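Local atomic coordinates of P43 (Trichuris muris, PDB entry 6QIX), a protein that is the major secreted protein of the whipworm parasite, tethering to matrix and inhibiting the function of interleukin-13. Residues 111-116 / 157-162; 115-120 / 299-304; 170-175 / 181-186. All coordinates share one frame; numbering follows the deposited sequence. Where two conformers were deposited one is given.

Interactions 1 and 2 start from the same piece of chain, strand 109-112 and the loop that follows it, and share Pro115 and His116. Interaction 1 lies at the surface and ties that chain to the end of strand 155-160 by one salt bridge and one water. Interaction 2, partly buried, carries it onto helix 292-310 and pairs a His-Asp bond with a leucine on an indole face. The two touch where Cys119 packs on Cys157. Interaction 3 is again at the surface, farther from the centre of the chain, and holds a small hairpin by backbone bonds and a His-Glu bond; Pro173 and Glu175 bring it against Ile158 and Lys160 of interaction 1.

Interaction 1. Residues 111-116 / 157-162; sequences LPKLPH and CIEKDG
Lys113 makes both direct contacts with residues 157-162, reaching the carboxylate of Glu159 with its ammonium group and the carbonyl of Gly162 with its methylene chain. At the start of that segment Cys157 lies deeper and is tied by a disulfide to Cys166 of the adjoining strand 163-168, while Ile158 pairs with Lys165 of the same strand through its backbone. Glu159 follows, and its CG stands anti to the backbone N (chi1 -173°) with the rest of the chain extended, which carries the carboxylate out to the lysine. Lys113 NZ lies 2.9 Å from Glu159 OE2 in a salt bridge that is also a hydrogen bond. The ammonium comes from above the carboxylate plane, 58° out of it, a placing that a charge pair tolerates more readily than a neutral hydrogen bond would. Lys113 gets there by a bend at chi3 (64°) that turns NZ toward Glu159 OE2. Glu159 OE1 has a second, long and weak ion pair with Lys309 of helix 292-310, so the carboxylate probably sits in a positive field that stabilises its charge. Past Lys160 the chain reverses through Asp161 and Gly162, both with positive phi, which comes easily to Gly162, lacking a CB, and which aspartate tolerates better than most residues. Gly162 O lies 3.3 Å from Lys113 CD, and a water accepts from Lys113 N (2.9 Å) and donates to Gly162 O (2.7 Å). The backbone angles of Asp161 and Gly162 fit a type I' turn, the tight two-residue connection of a beta hairpin. Here it links strands 155-160 and 163-168 of a three-stranded antiparallel sheet, whose middle strand 163-168 separates 155-160 from 109-112; Lys113, following strand 109-112, reaches over to Glu159 and this turn.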
loop_
_atom_site.group_PDB
_atom_site.type_symbol
_atom_site.label_atom_id
_atom_site.label_comp_id
_atom_site.label_asym_id
_atom_site.label_seq_id
_atom_site.Cartn_x
_atom_site.Cartn_y
_atom_site.Cartn_z
ATOM N N LEU A 111 16.531 -11.189 1.103
ATOM C CA LEU A 111 15.893 -10.339 2.099
ATOM C C LEU A 111 15.225 -11.179 3.177
ATOM O O LEU A 111 14.831 -12.320 2.933
ATOM C CB LEU A 111 14.830 -9.432 1.435
ATOM C CG LEU A 111 15.371 -8.406 0.466
ATOM C CD1 LEU A 111 14.293 -7.814 -0.427
ATOM C CD2 LEU A 111 16.064 -7.340 1.285
ATOM N N PRO A 112 15.100 -10.641 4.399
ATOM C CA PRO A 112 14.387 -11.379 5.450
ATOM C C PRO A 112 12.892 -11.421 5.207
ATOM O O PRO A 112 12.309 -10.523 4.576
ATOM C CB PRO A 112 14.699 -10.583 6.726
ATOM C CG PRO A 112 14.839 -9.167 6.232
ATOM C CD PRO A 112 15.549 -9.308 4.854
ATOM N N LYS A 113 12.257 -12.455 5.745
ATOM C CA LYS A 113 10.798 -12.453 5.804
ATOM C C LYS A 113 10.317 -11.343 6.723
ATOM O O LYS A 113 10.919 -11.098 7.761
ATOM C CB LYS A 113 10.277 -13.794 6.300
ATOM C CG LYS A 113 10.638 -14.922 5.338
ATOM C CD LYS A 113 10.582 -16.289 5.989
ATOM C CE LYS A 113 9.184 -16.616 6.433
ATOM N NZ LYS A 113 9.007 -18.071 6.532
ATOM N N LEU A 114 9.202 -10.674 6.340
ATOM C CA LEU A 114 8.603 -9.614 7.171
ATOM C C LEU A 114 7.590 -10.206 8.144
ATOM O O LEU A 114 6.837 -11.121 7.776
ATOM C CB LEU A 114 7.906 -8.559 6.288
ATOM C CG LEU A 114 8.811 -7.986 5.201
ATOM C CD1 LEU A 114 8.048 -7.097 4.212
ATOM C CD2 LEU A 114 9.960 -7.260 5.857
ATOM N N PRO A 115 7.513 -9.676 9.373
ATOM C CA PRO A 115 6.495 -10.151 10.324
ATOM C C PRO A 115 5.104 -10.131 9.702
ATOM O O PRO A 115 4.680 -9.123 9.131
ATOM C CB PRO A 115 6.609 -9.170 11.507
ATOM C CG PRO A 115 8.018 -8.607 11.417
ATOM C CD PRO A 115 8.424 -8.671 9.936
ATOM N N HIS A 116 4.422 -11.281 9.752
ATOM C CA HIS A 116 3.027 -11.387 9.326
ATOM C C HIS A 116 2.841 -11.359 7.825
ATOM O O HIS A 116 1.893 -11.964 7.314
ATOM C CB HIS A 116 2.187 -10.253 9.935
ATOM C CG HIS A 116 2.334 -10.160 11.417
ATOM N ND1 HIS A 116 1.916 -11.159 12.261
ATOM C CD2 HIS A 116 2.891 -9.213 12.198
ATOM C CE1 HIS A 116 2.218 -10.840 13.504
ATOM N NE2 HIS A 116 2.815 -9.664 13.495
ATOM N N CYS A 157 9.030 -11.716 -5.483
ATOM C CA CYS A 157 9.749 -12.470 -4.461
ATOM C C CYS A 157 9.221 -13.880 -4.341
ATOM O O CYS A 157 8.012 -14.105 -4.426
ATOM C CB CYS A 157 9.638 -11.818 -3.071
ATOM S SG CYS A 157 10.183 -10.121 -2.978
ATOM N N ILE A 158 10.135 -14.831 -4.106
ATOM C CA ILE A 158 9.771 -16.180 -3.693
ATOM C C ILE A 158 10.482 -16.449 -2.376
ATOM O O ILE A 158 11.496 -15.834 -2.053
ATOM C CB ILE A 158 10.129 -17.262 -4.737
ATOM C CG1 ILE A 158 11.648 -17.337 -4.910
ATOM C CG2 ILE A 158 9.468 -16.921 -6.050
ATOM C CD1 ILE A 158 12.127 -18.481 -5.802
ATOM N N GLU A 159 9.944 -17.380 -1.617
ATOM C CA GLU A 159 10.553 -17.799 -0.353
ATOM C C GLU A 159 11.426 -19.030 -0.569
ATOM O O GLU A 159 10.991 -19.987 -1.195
ATOM C CB GLU A 159 9.456 -18.097 0.661
ATOM C CG GLU A 159 9.992 -18.382 2.066
ATOM C CD GLU A 159 8.898 -18.716 3.058
ATOM O OE1 GLU A 159 7.769 -18.199 2.884
ATOM O OE2 GLU A 159 9.189 -19.491 4.011
ATOM N N LYS A 160 12.658 -18.992 -0.063
ATOM C CA LYS A 160 13.560 -20.136 -0.112
ATOM C C LYS A 160 14.275 -20.245 1.236
ATOM O O LYS A 160 14.964 -19.307 1.643
ATOM C CB LYS A 160 14.593 -19.980 -1.213
ATOM C CG LYS A 160 14.021 -20.021 -2.647
ATOM C CD LYS A 160 13.220 -21.294 -2.942
ATOM C CE LYS A 160 13.626 -21.927 -4.242
ATOM N NZ LYS A 160 13.016 -23.277 -4.438
ATOM N N ASP A 161 14.066 -21.375 1.900
ATOM C CA ASP A 161 14.736 -21.779 3.133
ATOM C C ASP A 161 14.766 -20.649 4.162
ATOM O O ASP A 161 15.801 -20.328 4.733
ATOM C CB ASP A 161 16.143 -22.308 2.845
ATOM C CG ASP A 161 16.741 -23.035 4.050
ATOM O OD1 ASP A 161 15.970 -23.645 4.821
ATOM O OD2 ASP A 161 17.977 -22.987 4.220
ATOM N N GLY A 162 13.604 -20.056 4.400
ATOM C CA GLY A 162 13.405 -19.076 5.458
ATOM C C GLY A 162 13.807 -17.668 5.112
ATOM O O GLY A 162 13.828 -16.796 6.002
HETATM O O HOH W 1 13.674 -14.438 7.248
#

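Interaction 2. Residues 115-120 / 299-304; sequences PHLGCG and KIWDDF
The indole of Trp301 carries Leu117 CD1 over one face, and the imidazole of His116 meets the carboxylate of Asp302 at its ND1 edge. The methyl group stands 3.5 Å above the indole plane, displaced toward the rim, and lies closest to the ring fusion, with Leu117 CD1 3.6 Å from Trp301 CD2. Its line to the centre of the five-membered ring leans 28° from the normal, a CH-pi contact for which a branched aliphatic chain and a broad electron-rich ring are well matched. Leu117 reaches it with chi1 at -91°, some 30° off a staggered value, probably a small cost of bringing CD1 onto the ring. Trp301 also touches Ala322 and Leu325 of helix 315-325, so the indole fills the junction between two helices and this loop. The loop itself is irregular: Leu117 and Gly118 both lie opposite Leu114 in a classic beta bulge, and Gly118 takes a positive phi there. Cys119 then centres an inverse gamma turn and is fixed by its disulfide to Cys164, which ties the loop to strand 163-168. On the more polar side His116 ND1 donates to Asp302 OD1 at 2.9 Å, with an angle of 161° at the hydrogen. The acceptor lies in the imidazole plane, whereas the donor meets the syn side of OD1 somewhat out of the carboxylate plane. This His-carboxylate bond would favour a positive charge on the ring, and histidine can supply such a donor while its CB packs 4.1 Å from Trp301 CB. The carbonyls His116 O and Trp301 O come within 3.4 Å of each other; both are acceptors, and the hydroxyl of Thr305, one helical turn beyond Trp301, lies within hydrogen-bonding reach of both and can give its single proton to one at a time.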
loop_
_atom_site.group_PDB
_atom_site.type_symbol
_atom_site.label_atom_id
_atom_site.label_comp_id
_atom_site.label_asym_id
_atom_site.label_seq_id
_atom_site.Cartn_x
_atom_site.Cartn_y
_atom_site.Cartn_z
ATOM N N PRO A 115 7.513 -9.676 9.373
ATOM C CA PRO A 115 6.495 -10.151 10.324
ATOM C C PRO A 115 5.104 -10.131 9.702
ATOM O O PRO A 115 4.680 -9.123 9.131
ATOM C CB PRO A 115 6.609 -9.170 11.507
ATOM C CG PRO A 115 8.018 -8.607 11.417
ATOM C CD PRO A 115 8.424 -8.671 9.936
ATOM N N HIS A 116 4.422 -11.281 9.752
ATOM C CA HIS A 116 3.027 -11.387 9.326
ATOM C C HIS A 116 2.841 -11.359 7.825
ATOM O O HIS A 116 1.893 -11.964 7.314
ATOM C CB HIS A 116 2.187 -10.253 9.935
ATOM C CG HIS A 116 2.334 -10.160 11.417
ATOM N ND1 HIS A 116 1.916 -11.159 12.261
ATOM C CD2 HIS A 116 2.891 -9.213 12.198
ATOM C CE1 HIS A 116 2.218 -10.840 13.504
ATOM N NE2 HIS A 116 2.815 -9.664 13.495
ATOM N N LEU A 117 3.679 -10.606 7.115
ATOM C CA LEU A 117 3.512 -10.446 5.667
ATOM C C LEU A 117 4.388 -11.410 4.861
ATOM O O LEU A 117 4.162 -11.594 3.645
ATOM C CB LEU A 117 3.831 -8.996 5.273
ATOM C CG LEU A 117 2.699 -7.974 5.254
ATOM C CD1 LEU A 117 1.795 -7.991 6.430
ATOM C CD2 LEU A 117 3.312 -6.541 5.058
ATOM N N GLY A 118 5.396 -12.005 5.488
ATOM C CA GLY A 118 6.240 -12.935 4.749
ATOM C C GLY A 118 7.040 -12.195 3.698
ATOM O O GLY A 118 7.610 -11.136 3.967
ATOM N N CYS A 119 7.072 -12.704 2.467
ATOM C CA CYS A 119 7.836 -12.020 1.428
ATOM C C CYS A 119 6.934 -10.944 0.824
ATOM O O CYS A 119 6.398 -11.057 -0.286
ATOM C CB CYS A 119 8.376 -13.027 0.413
ATOM S SG CYS A 119 9.566 -14.195 1.241
ATOM N N GLY A 120 6.775 -9.867 1.581
ATOM C CA GLY A 120 5.771 -8.869 1.260
ATOM C C GLY A 120 6.286 -7.624 0.566
ATOM O O GLY A 120 5.564 -6.628 0.493
ATOM N N LYS A 299 -3.697 -11.299 12.846
ATOM C CA LYS A 299 -4.307 -12.594 12.596
ATOM C C LYS A 299 -4.724 -12.713 11.134
ATOM O O LYS A 299 -4.448 -13.726 10.480
ATOM C CB LYS A 299 -5.492 -12.798 13.542
ATOM C CG LYS A 299 -6.319 -14.044 13.238
ATOM C CD LYS A 299 -5.545 -15.296 13.521
ATOM C CE LYS A 299 -6.459 -16.455 13.931
ATOM N NZ LYS A 299 -5.623 -17.580 14.440
ATOM N N ILE A 300 -5.372 -11.677 10.593
ATOM C CA ILE A 300 -5.802 -11.746 9.195
ATOM C C ILE A 300 -4.610 -11.961 8.259
ATOM O O ILE A 300 -4.678 -12.769 7.323
ATOM C CB ILE A 300 -6.597 -10.490 8.806
ATOM C CG1 ILE A 300 -7.948 -10.451 9.520
ATOM C CG2 ILE A 300 -6.825 -10.478 7.283
ATOM C CD1 ILE A 300 -8.535 -9.047 9.645
ATOM N N TRP A 301 -3.498 -11.252 8.496
ATOM C CA TRP A 301 -2.313 -11.417 7.652
ATOM C C TRP A 301 -1.635 -12.755 7.888
ATOM O O TRP A 301 -1.203 -13.405 6.924
ATOM C CB TRP A 301 -1.357 -10.258 7.885
ATOM C CG TRP A 301 -1.785 -9.062 7.078
ATOM C CD1 TRP A 301 -2.478 -7.959 7.499
ATOM C CD2 TRP A 301 -1.595 -8.903 5.669
ATOM N NE1 TRP A 301 -2.706 -7.115 6.434
ATOM C CE2 TRP A 301 -2.193 -7.681 5.292
ATOM C CE3 TRP A 301 -1.005 -9.692 4.683
ATOM C CZ2 TRP A 301 -2.162 -7.210 3.968
ATOM C CZ3 TRP A 301 -0.968 -9.214 3.376
ATOM C CH2 TRP A 301 -1.514 -7.973 3.039
ATOM N N ASP A 302 -1.556 -13.216 9.136
ATOM C CA ASP A 302 -0.991 -14.545 9.358
ATOM C C ASP A 302 -1.786 -15.581 8.577
ATOM O O ASP A 302 -1.207 -16.485 7.939
ATOM C CB ASP A 302 -1.005 -14.886 10.860
ATOM C CG ASP A 302 0.101 -14.177 11.657
ATOM O OD1 ASP A 302 1.064 -13.670 11.049
ATOM O OD2 ASP A 302 -0.000 -14.100 12.914
ATOM N N ASP A 303 -3.123 -15.474 8.625
ATOM C CA ASP A 303 -3.973 -16.439 7.935
ATOM C C ASP A 303 -3.819 -16.337 6.417
ATOM O O ASP A 303 -3.760 -17.365 5.721
ATOM C CB ASP A 303 -5.424 -16.240 8.351
ATOM C CG ASP A 303 -5.668 -16.648 9.814
ATOM O OD1 ASP A 303 -6.753 -16.334 10.354
ATOM O OD2 ASP A 303 -4.775 -17.290 10.427
ATOM N N PHE A 304 -3.736 -15.114 5.885
ATOM C CA PHE A 304 -3.524 -14.954 4.449
ATOM C C PHE A 304 -2.190 -15.565 4.024
ATOM O O PHE A 304 -2.096 -16.265 3.006
ATOM C CB PHE A 304 -3.569 -13.470 4.033
ATOM C CG PHE A 304 -3.054 -13.260 2.635
ATOM C CD1 PHE A 304 -3.813 -13.673 1.547
ATOM C CD2 PHE A 304 -1.794 -12.716 2.408
ATOM C CE1 PHE A 304 -3.334 -13.557 0.228
ATOM C CE2 PHE A 304 -1.300 -12.602 1.095
ATOM C CZ PHE A 304 -2.067 -13.003 -0.002
#

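Interaction 3. Residues 170-175 / 181-186; sequences DYEPNE and IKPPAH
Glu172 and Ile181 face each other as an antiparallel hydrogen-bonded pair, with Glu172 N donating to Ile181 O at 2.8 Å and Ile181 N to Glu172 O at 2.9 Å. Both bonds are nearly straight, and Ile181 O also receives a CA-H contact from Tyr171. At the next hydrogen-bonded position, Asp170 opposite Pro183, the proline has no N-H to give, and a water donates instead to Asp170 O at 2.8 Å and to Pro183 O at 2.9 Å. These pairs close a short beta hairpin of strands 172-173 and 180-181. Asn174 belongs to its turn, where OD1 accepts from the backbone N-H groups of Thr178 and Glu179, while its CB packs on Ile181. Glu172 extends its chain past CG, across the ring of Pro183, to His186, whose NE2 donates to Glu172 OE2 at 2.9 Å and 173°. The bond lies in the imidazole plane and uses the syn side of OE2; OE1 has a weak bond from His315. Tyr171 stacks with His76 and, over one face of its ring, takes Lys182 CB 3.7 Å from Tyr171 CE1, the long aliphatic lysine chain running on past the phenol.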
loop_
_atom_site.group_PDB
_atom_site.type_symbol
_atom_site.label_atom_id
_atom_site.label_comp_id
_atom_site.label_asym_id
_atom_site.label_seq_id
_atom_site.Cartn_x
_atom_site.Cartn_y
_atom_site.Cartn_z
ATOM N N ASP A 170 10.895 -6.506 -15.200
ATOM C CA ASP A 170 10.848 -7.595 -16.168
ATOM C C ASP A 170 11.573 -8.870 -15.710
ATOM O O ASP A 170 11.534 -9.889 -16.429
ATOM C CB ASP A 170 11.468 -7.117 -17.492
ATOM C CG ASP A 170 10.742 -5.930 -18.115
ATOM O OD1 ASP A 170 9.536 -5.711 -17.868
ATOM O OD2 ASP A 170 11.392 -5.209 -18.907
ATOM N N TYR A 171 12.289 -8.825 -14.586
ATOM C CA TYR A 171 13.033 -9.962 -14.068
ATOM C C TYR A 171 12.304 -10.566 -12.882
ATOM O O TYR A 171 11.724 -9.845 -12.065
ATOM C CB TYR A 171 14.475 -9.535 -13.675
ATOM C CG TYR A 171 15.310 -9.253 -14.904
ATOM C CD1 TYR A 171 16.140 -10.231 -15.446
ATOM C CD2 TYR A 171 15.266 -8.030 -15.534
ATOM C CE1 TYR A 171 16.849 -9.993 -16.571
ATOM C CE2 TYR A 171 15.991 -7.796 -16.676
ATOM C CZ TYR A 171 16.778 -8.777 -17.179
ATOM O OH TYR A 171 17.541 -8.567 -18.322
ATOM N N GLU A 172 12.365 -11.904 -12.789
ATOM C CA GLU A 172 11.762 -12.680 -11.721
ATOM C C GLU A 172 12.736 -13.762 -11.276
ATOM O O GLU A 172 13.602 -14.177 -12.054
ATOM C CB GLU A 172 10.449 -13.338 -12.205
ATOM C CG GLU A 172 9.440 -12.293 -12.724
ATOM C CD GLU A 172 8.109 -12.832 -13.205
ATOM O OE1 GLU A 172 7.890 -14.074 -13.113
ATOM O OE2 GLU A 172 7.271 -11.980 -13.670
ATOM N N PRO A 173 12.610 -14.240 -10.042
ATOM C CA PRO A 173 13.518 -15.320 -9.607
ATOM C C PRO A 173 13.335 -16.545 -10.472
ATOM O O PRO A 173 12.213 -16.862 -10.896
ATOM C CB PRO A 173 13.099 -15.579 -8.162
ATOM C CG PRO A 173 12.371 -14.275 -7.752
ATOM C CD PRO A 173 11.654 -13.884 -8.998
ATOM N N ASN A 174 14.458 -17.218 -10.777
ATOM C CA ASN A 174 14.335 -18.551 -11.339
ATOM C C ASN A 174 13.777 -19.489 -10.273
ATOM O O ASN A 174 13.575 -19.115 -9.110
ATOM C CB ASN A 174 15.673 -19.074 -11.891
ATOM C CG ASN A 174 16.779 -19.178 -10.850
ATOM O OD1 ASN A 174 16.612 -18.955 -9.642
ATOM N ND2 ASN A 174 17.964 -19.553 -11.358
ATOM N N GLU A 175 13.514 -20.730 -10.681
ATOM C CA GLU A 175 12.798 -21.623 -9.790
ATOM C C GLU A 175 13.573 -21.866 -8.504
ATOM O O GLU A 175 12.959 -22.032 -7.434
ATOM C CB GLU A 175 12.507 -22.940 -10.509
ATOM C CG GLU A 175 11.409 -23.721 -9.888
ATOM C CD GLU A 175 11.100 -24.992 -10.631
ATOM O OE1 GLU A 175 11.252 -25.036 -11.890
ATOM O OE2 GLU A 175 10.728 -25.955 -9.930
ATOM N N ILE A 181 15.882 -14.022 -13.775
ATOM C CA ILE A 181 15.712 -14.328 -15.189
ATOM C C ILE A 181 14.589 -13.472 -15.748
ATOM O O ILE A 181 13.761 -12.926 -15.015
ATOM C CB ILE A 181 15.460 -15.830 -15.406
ATOM C CG1 ILE A 181 14.295 -16.311 -14.535
ATOM C CG2 ILE A 181 16.719 -16.611 -15.018
ATOM C CD1 ILE A 181 12.918 -15.865 -14.988
ATOM N N LYS A 182 14.597 -13.327 -17.071
ATOM C CA LYS A 182 13.626 -12.506 -17.770
ATOM C C LYS A 182 12.656 -13.447 -18.468
ATOM O O LYS A 182 12.965 -13.953 -19.560
ATOM C CB LYS A 182 14.333 -11.592 -18.780
ATOM C CG LYS A 182 13.423 -10.537 -19.419
ATOM C CD LYS A 182 14.282 -9.514 -20.155
ATOM C CE LYS A 182 13.474 -8.581 -20.998
ATOM N NZ LYS A 182 14.362 -7.653 -21.788
ATOM N N PRO A 183 11.494 -13.744 -17.894
ATOM C CA PRO A 183 10.538 -14.625 -18.585
ATOM C C PRO A 183 10.007 -13.973 -19.849
ATOM O O PRO A 183 10.118 -12.754 -20.023
ATOM C CB PRO A 183 9.419 -14.823 -17.550
ATOM C CG PRO A 183 9.495 -13.648 -16.668
ATOM C CD PRO A 183 10.944 -13.224 -16.624
ATOM N N PRO A 184 9.412 -14.742 -20.750
ATOM C CA PRO A 184 8.654 -14.122 -21.862
ATOM C C PRO A 184 7.628 -13.138 -21.336
ATOM O O PRO A 184 7.037 -13.341 -20.275
ATOM C CB PRO A 184 7.979 -15.311 -22.566
ATOM C CG PRO A 184 8.793 -16.515 -22.141
ATOM C CD PRO A 184 9.287 -16.206 -20.729
ATOM N N ALA A 185 7.435 -12.046 -22.065
ATOM C CA ALA A 185 6.488 -11.031 -21.602
ATOM C C ALA A 185 5.125 -11.651 -21.316
ATOM O O ALA A 185 4.612 -12.449 -22.110
ATOM C CB ALA A 185 6.346 -9.930 -22.658
ATOM N N HIS A 186 4.509 -11.244 -20.182
ATOM C CA HIS A 186 3.206 -11.818 -19.815
ATOM C C HIS A 186 2.072 -11.324 -20.704
ATOM O O HIS A 186 1.062 -12.023 -20.825
ATOM C CB HIS A 186 2.844 -11.532 -18.358
ATOM C CG HIS A 186 3.855 -12.033 -17.380
ATOM N ND1 HIS A 186 4.271 -13.346 -17.346
ATOM C CD2 HIS A 186 4.543 -11.389 -16.411
ATOM C CE1 HIS A 186 5.199 -13.483 -16.411
ATOM N NE2 HIS A 186 5.375 -12.311 -15.824
HETATM O O HOH W 2 9.904 -10.230 -18.646
#